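Local coordinates for carbohydrate-binding protein (PDB 6N1B), which probably deacetylates the N-acetylgalactosamine of the blood group A antigen and binds the blood group B trisaccharide, at residues Asn394-Val397 with Glu398-Val402. Numbering follows the deposited sequence.
Sequences NSFV and EMMRV
Ser395, the last residue of strand 385-395, turns its hydroxyl over the start of helix 396-404 and takes up the backbone N-H of Glu398: N lies 3.0 Å from OG, and the bond is nearly straight at 171°. This is an N-cap, and the serine carbonyl follows it with the first i to i+4 bond, from Met399 N. The cap also brings Glu398 CG to 3.5 Å from Ser395 OG, so the methylene lies against the hydroxyl.

The next residue, Phe396, meets two methionines on the same side of its ring plane, in different ways. Met400 lays its CG over one ring face, 3.8 Å from the centroid, in a CH-pi contact; bends at chi2 (-64°) and chi3 then take SD obliquely past the rim, 3.8 Å from Phe396 CZ, as a Met-aromatic contact. Met399 sends only its terminal methyl, CE coming obliquely to within 3.5 Å of Phe396 CD1. Met352 of strand 351-361 touches both Phe396 and Met399, which ties this greasy side of the helix to the sheet.

On another side, Val397 and Arg401 run alongside each other, and the extended arginine chain carries its guanidinium across the valine so that CG1 sits 3.4 Å above the guanidinium plane. Arg401 NH1 reaches Glu398 OE2 at 3.5 Å, a long salt bridge, while NE bonds to the carbonyl of Tyr409. The Tyr409 bond and the Val397 methyl over one face should limit how the guanidinium turns, and the nearby carboxylate probably offsets its charge.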
loop_
_atom_site.group_PDB
_atom_site.type_symbol
_atom_site.label_atom_id
_atom_site.label_comp_id
_atom_site.label_asym_id
_atom_site.label_seq_id
_atom_site.Cartn_x
_atom_site.Cartn_y
_atom_site.Cartn_z
ATOM N N ASN A 394 -10.456 7.807 12.744
ATOM C CA ASN A 394 -10.689 8.727 13.869
ATOM C C ASN A 394 -10.734 10.146 13.263
ATOM O O ASN A 394 -10.199 10.373 12.145
ATOM C CB ASN A 394 -9.562 8.648 14.942
ATOM C CG ASN A 394 -9.996 9.107 16.313
ATOM O OD1 ASN A 394 -11.173 9.565 16.497
ATOM N ND2 ASN A 394 -9.126 8.940 17.275
ATOM N N SER A 395 -11.246 11.080 14.051
ATOM C CA SER A 395 -11.002 12.483 13.824
ATOM C C SER A 395 -9.483 12.730 13.784
ATOM O O SER A 395 -8.778 12.186 14.647
ATOM C CB SER A 395 -11.634 13.282 15.019
ATOM O OG SER A 395 -11.015 14.390 15.391
ATOM N N PHE A 396 -9.063 13.527 12.843
ATOM C CA PHE A 396 -7.623 13.896 12.781
ATOM C C PHE A 396 -7.206 14.585 14.103
ATOM O O PHE A 396 -6.143 14.208 14.684
ATOM C CB PHE A 396 -7.406 14.853 11.615
ATOM C CG PHE A 396 -5.969 15.381 11.585
ATOM C CD1 PHE A 396 -4.972 14.620 11.108
ATOM C CD2 PHE A 396 -5.666 16.655 12.034
ATOM C CE1 PHE A 396 -3.619 15.128 11.035
ATOM C CE2 PHE A 396 -4.372 17.089 12.038
ATOM C CZ PHE A 396 -3.391 16.320 11.558
ATOM N N VAL A 397 -8.036 15.478 14.645
ATOM C CA VAL A 397 -7.652 16.160 15.861
ATOM C C VAL A 397 -7.565 15.171 17.013
ATOM O O VAL A 397 -6.617 15.228 17.807
ATOM C CB VAL A 397 -8.638 17.339 16.154
ATOM C CG1 VAL A 397 -8.503 17.893 17.534
ATOM C CG2 VAL A 397 -8.491 18.417 15.094
ATOM N N GLU A 398 -8.560 14.276 17.151
ATOM C CA GLU A 398 -8.479 13.365 18.267
ATOM C C GLU A 398 -7.291 12.404 18.160
ATOM O O GLU A 398 -6.637 12.063 19.165
ATOM C CB GLU A 398 -9.820 12.542 18.410
ATOM C CG GLU A 398 -10.975 13.426 18.796
ATOM C CD GLU A 398 -10.930 13.985 20.174
ATOM O OE1 GLU A 398 -10.187 13.516 21.065
ATOM O OE2 GLU A 398 -11.764 14.930 20.435
ATOM N N MET A 399 -7.001 11.993 16.940
ATOM C CA MET A 399 -5.828 11.166 16.686
ATOM C C MET A 399 -4.553 11.888 17.173
ATOM O O MET A 399 -3.714 11.295 17.900
ATOM C CB MET A 399 -5.714 10.859 15.237
ATOM C CG MET A 399 -4.431 10.078 14.839
ATOM S SD MET A 399 -4.102 10.200 13.045
ATOM C CE MET A 399 -3.675 11.889 12.911
ATOM N N MET A 400 -4.393 13.135 16.738
ATOM C CA MET A 400 -3.194 13.952 17.131
ATOM C C MET A 400 -3.113 14.106 18.660
ATOM O O MET A 400 -2.018 14.005 19.212
ATOM C CB MET A 400 -3.274 15.288 16.471
ATOM C CG MET A 400 -3.100 15.255 14.950
ATOM S SD MET A 400 -1.491 14.702 14.368
ATOM C CE MET A 400 -0.527 16.174 14.701
ATOM N N ARG A 401 -4.245 14.269 19.304
ATOM C CA ARG A 401 -4.261 14.450 20.771
ATOM C C ARG A 401 -3.676 13.174 21.430
ATOM O O ARG A 401 -2.849 13.245 22.401
ATOM C CB ARG A 401 -5.650 14.744 21.310
ATOM C CG ARG A 401 -6.113 16.087 20.911
ATOM C CD ARG A 401 -7.540 16.378 21.347
ATOM N NE ARG A 401 -7.809 17.744 21.034
ATOM C CZ ARG A 401 -8.953 18.330 21.193
ATOM N NH1 ARG A 401 -10.017 17.699 21.699
ATOM N NH2 ARG A 401 -9.066 19.572 20.913
ATOM N N VAL A 402 -4.062 12.013 20.913
ATOM C CA VAL A 402 -3.536 10.775 21.479
ATOM C C VAL A 402 -2.053 10.649 21.148
ATOM O O VAL A 402 -1.224 10.324 22.035
ATOM C CB VAL A 402 -4.281 9.540 21.005
ATOM C CG1 VAL A 402 -3.650 8.250 21.423
ATOM C CG2 VAL A 402 -5.741 9.602 21.468
#